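Local structure of protein yjcS (Bacillus subtilis, 1Q8B) at residues A[45-54]-A[64-74]. The protein is of unknown function but is probably an enzyme of the antibiotic biosynthesis monooxygenase family, with a dimeric alpha-beta barrel fold. Sequence-based numbering, arbitrary orientation.
Sequences EEGCITFHAY and MLWEIWENEEA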
# COMPACT_ATOMS: atom_id res chain seq x y z
N GLU A 45 9.41 -7.09 -3.96
CA GLU A 45 8.73 -6.91 -2.68
C GLU A 45 8.75 -8.26 -1.99
O GLU A 45 8.56 -9.30 -2.63
CB GLU A 45 7.28 -6.46 -2.87
CG GLU A 45 7.12 -5.15 -3.62
CD GLU A 45 5.66 -4.75 -3.76
OE1 GLU A 45 5.36 -3.86 -4.59
OE2 GLU A 45 4.81 -5.31 -3.03
N GLU A 46 8.97 -8.24 -0.68
CA GLU A 46 9.03 -9.46 0.10
C GLU A 46 7.81 -10.37 -0.04
O GLU A 46 7.95 -11.58 -0.23
CB GLU A 46 9.25 -9.11 1.57
CG GLU A 46 10.31 -9.96 2.22
CD GLU A 46 11.61 -9.92 1.45
OE1 GLU A 46 12.13 -8.80 1.24
OE2 GLU A 46 12.12 -10.99 1.05
N GLY A 47 6.62 -9.78 0.06
CA GLY A 47 5.40 -10.56 -0.03
C GLY A 47 4.92 -10.98 -1.41
O GLY A 47 3.90 -11.65 -1.53
N CYS A 48 5.64 -10.59 -2.45
CA CYS A 48 5.24 -10.94 -3.82
C CYS A 48 5.82 -12.25 -4.33
O CYS A 48 7.04 -12.40 -4.44
CB CYS A 48 5.64 -9.81 -4.78
SG CYS A 48 5.12 -10.09 -6.49
N ILE A 49 4.96 -13.22 -4.62
CA ILE A 49 5.42 -14.50 -5.16
C ILE A 49 5.61 -14.28 -6.66
O ILE A 49 6.64 -14.64 -7.21
CB ILE A 49 4.38 -15.63 -4.89
CG1 ILE A 49 4.35 -15.96 -3.40
CG2 ILE A 49 4.75 -16.88 -5.68
CD1 ILE A 49 3.25 -16.92 -3.00
N THR A 50 4.61 -13.69 -7.32
CA THR A 50 4.73 -13.39 -8.75
C THR A 50 3.87 -12.19 -9.13
O THR A 50 2.83 -11.92 -8.52
CB THR A 50 4.33 -14.60 -9.67
OG1 THR A 50 2.92 -14.83 -9.57
CG2 THR A 50 5.07 -15.85 -9.28
N PHE A 51 4.32 -11.45 -10.13
CA PHE A 51 3.60 -10.29 -10.64
C PHE A 51 4.04 -10.15 -12.09
O PHE A 51 5.23 -10.03 -12.37
CB PHE A 51 3.97 -9.01 -9.88
CG PHE A 51 3.14 -7.81 -10.28
CD1 PHE A 51 2.01 -7.46 -9.55
CD2 PHE A 51 3.49 -7.04 -11.39
CE1 PHE A 51 1.23 -6.35 -9.92
CE2 PHE A 51 2.72 -5.93 -11.77
CZ PHE A 51 1.59 -5.59 -11.03
N HIS A 52 3.08 -10.18 -13.00
CA HIS A 52 3.40 -10.06 -14.42
C HIS A 52 2.31 -9.27 -15.12
O HIS A 52 1.12 -9.50 -14.90
CB HIS A 52 3.53 -11.46 -15.05
CG HIS A 52 3.98 -11.45 -16.47
ND1 HIS A 52 5.15 -10.84 -16.88
CD2 HIS A 52 3.43 -11.98 -17.59
CE1 HIS A 52 5.30 -11.01 -18.18
NE2 HIS A 52 4.27 -11.69 -18.64
N ALA A 53 2.72 -8.33 -15.95
CA ALA A 53 1.79 -7.49 -16.68
C ALA A 53 2.03 -7.63 -18.18
O ALA A 53 3.17 -7.74 -18.62
CB ALA A 53 1.96 -6.03 -16.27
N TYR A 54 0.95 -7.65 -18.97
CA TYR A 54 1.08 -7.76 -20.41
C TYR A 54 -0.16 -7.17 -21.07
O TYR A 54 -1.26 -7.20 -20.51
CB TYR A 54 1.30 -9.22 -20.82
CG TYR A 54 0.07 -10.08 -20.85
CD1 TYR A 54 -0.77 -10.09 -21.97
CD2 TYR A 54 -0.27 -10.88 -19.77
CE1 TYR A 54 -1.91 -10.89 -22.02
CE2 TYR A 54 -1.40 -11.69 -19.80
CZ TYR A 54 -2.22 -11.69 -20.92
OH TYR A 54 -3.34 -12.48 -20.94
N MSE A 64 -3.41 -6.85 -18.85
CA MSE A 64 -3.74 -7.95 -17.95
C MSE A 64 -2.69 -8.14 -16.87
O MSE A 64 -1.49 -8.00 -17.13
CB MSE A 64 -3.88 -9.23 -18.75
CG MSE A 64 -4.47 -10.39 -17.95
SE MSE A 64 -6.39 -10.30 -17.67
CE MSE A 64 -6.94 -9.93 -19.49
N LEU A 65 -3.14 -8.47 -15.65
CA LEU A 65 -2.23 -8.69 -14.53
C LEU A 65 -2.41 -10.08 -13.91
O LEU A 65 -3.53 -10.49 -13.61
CB LEU A 65 -2.43 -7.64 -13.43
CG LEU A 65 -2.28 -6.14 -13.74
CD1 LEU A 65 -2.58 -5.34 -12.47
CD2 LEU A 65 -0.88 -5.82 -14.26
N TRP A 66 -1.30 -10.79 -13.75
CA TRP A 66 -1.28 -12.11 -13.13
C TRP A 66 -0.51 -11.89 -11.85
O TRP A 66 0.66 -11.50 -11.90
CB TRP A 66 -0.52 -13.12 -14.00
CG TRP A 66 -1.20 -13.52 -15.28
CD1 TRP A 66 -2.51 -13.32 -15.60
CD2 TRP A 66 -0.62 -14.25 -16.37
NE1 TRP A 66 -2.79 -13.88 -16.83
CE2 TRP A 66 -1.64 -14.46 -17.33
CE3 TRP A 66 0.66 -14.74 -16.64
CZ2 TRP A 66 -1.42 -15.14 -18.53
CZ3 TRP A 66 0.88 -15.43 -17.84
CH2 TRP A 66 -0.16 -15.62 -18.77
N GLU A 67 -1.14 -12.14 -10.70
CA GLU A 67 -0.46 -11.91 -9.43
C GLU A 67 -0.64 -13.03 -8.41
O GLU A 67 -1.72 -13.62 -8.31
CB GLU A 67 -0.98 -10.62 -8.79
CG GLU A 67 -0.91 -9.38 -9.68
CD GLU A 67 -1.66 -8.19 -9.08
OE1 GLU A 67 -1.93 -8.19 -7.86
OE2 GLU A 67 -1.98 -7.25 -9.83
N ILE A 68 0.42 -13.31 -7.65
CA ILE A 68 0.38 -14.29 -6.57
C ILE A 68 1.08 -13.63 -5.38
O ILE A 68 2.20 -13.14 -5.50
CB ILE A 68 1.13 -15.60 -6.91
CG1 ILE A 68 0.54 -16.26 -8.16
CG2 ILE A 68 1.00 -16.58 -5.75
CD1 ILE A 68 1.21 -17.58 -8.51
N TRP A 69 0.40 -13.59 -4.23
CA TRP A 69 0.97 -12.97 -3.04
C TRP A 69 1.01 -13.93 -1.87
O TRP A 69 0.26 -14.91 -1.84
CB TRP A 69 0.16 -11.74 -2.63
CG TRP A 69 -0.07 -10.75 -3.73
CD1 TRP A 69 -1.10 -10.75 -4.63
CD2 TRP A 69 0.74 -9.61 -4.05
NE1 TRP A 69 -0.99 -9.67 -5.48
CE2 TRP A 69 0.13 -8.96 -5.14
CE3 TRP A 69 1.92 -9.07 -3.50
CZ2 TRP A 69 0.67 -7.80 -5.71
CZ3 TRP A 69 2.45 -7.92 -4.07
CH2 TRP A 69 1.82 -7.29 -5.16
N GLU A 70 1.88 -13.65 -0.90
CA GLU A 70 2.00 -14.47 0.30
C GLU A 70 0.68 -14.44 1.07
O GLU A 70 0.32 -15.40 1.73
CB GLU A 70 3.11 -13.95 1.20
CG GLU A 70 4.50 -14.12 0.63
CD GLU A 70 4.98 -15.55 0.70
OE1 GLU A 70 4.26 -16.41 1.27
OE2 GLU A 70 6.09 -15.82 0.20
N ASN A 71 -0.02 -13.32 0.96
CA ASN A 71 -1.30 -13.14 1.65
C ASN A 71 -1.93 -11.81 1.27
O ASN A 71 -1.37 -11.04 0.49
CB ASN A 71 -1.07 -13.18 3.16
CG ASN A 71 0.07 -12.30 3.58
OD1 ASN A 71 0.03 -11.08 3.40
ND2 ASN A 71 1.11 -12.90 4.13
N GLU A 72 -3.11 -11.54 1.82
CA GLU A 72 -3.83 -10.31 1.53
C GLU A 72 -3.13 -9.04 1.96
O GLU A 72 -3.26 -8.01 1.29
CB GLU A 72 -5.22 -10.36 2.15
CG GLU A 72 -6.16 -11.27 1.41
CD GLU A 72 -7.48 -11.44 2.13
OE1 GLU A 72 -8.07 -10.41 2.54
OE2 GLU A 72 -7.93 -12.60 2.28
N GLU A 73 -2.40 -9.07 3.08
CA GLU A 73 -1.71 -7.87 3.54
C GLU A 73 -0.62 -7.46 2.56
O GLU A 73 -0.36 -6.28 2.39
CB GLU A 73 -1.08 -8.07 4.93
CG GLU A 73 -2.02 -8.61 5.98
CD GLU A 73 -2.04 -10.12 6.01
OE1 GLU A 73 -0.98 -10.72 6.34
OE2 GLU A 73 -3.09 -10.72 5.69
N ALA A 74 0.02 -8.45 1.93
CA ALA A 74 1.08 -8.16 0.97
C ALA A 74 0.54 -7.26 -0.15
O ALA A 74 1.25 -6.39 -0.65
CB ALA A 74 1.64 -9.46 0.39
O HOH W 1 3.92 -6.72 -0.98
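Met-64, a selenomethionine, lays its CB over one face of the Tyr-54 ring, 3.9 Å from the centroid, a CH-pi contact. They exchange backbone hydrogen bonds, starting an antiparallel ladder continued by His-52 with Trp-66 and Thr-50 with Ile-68. Leu-65 CD2, on the opposite face, fits tightly against small Ala-53, 3.5 Å from its CB. Broad Trp-66 receives the edge of Tyr-54 on its face, with His-52 alongside. Glu-67 runs beside the Phe-51 ring, swung there with CG anti to the backbone N (chi1 -174°); Glu-67 OE1 accepts Trp-69 NE1 with its anti lone pair (3.0 Å), in the indole plane. Ile-68 O accepts from Ile-49 N and Thr-50 N, a classic beta bulge. Trp-69 carries Cys-48 SG over its six-membered ring, 4.6 Å from the centroid. Glu-70 N binds Gly-47 O. Asn-71 N-caps the helix, its short side chain accepting Ala-74 N-H with OD1 (3.0 Å). A water bridges Ala-74 O to Glu-45 OE2, while OE1 is hydrogen-bonded to His-78 ND1 and His-83 NE2. Strand 48-55 is outermost within the chain in this four-stranded, ferredoxin-like antiparallel sheet; strand 62-69 adjoins strand 13-22, and Glu-39 and Thr-42 of helix 28-42 touch Phe-51.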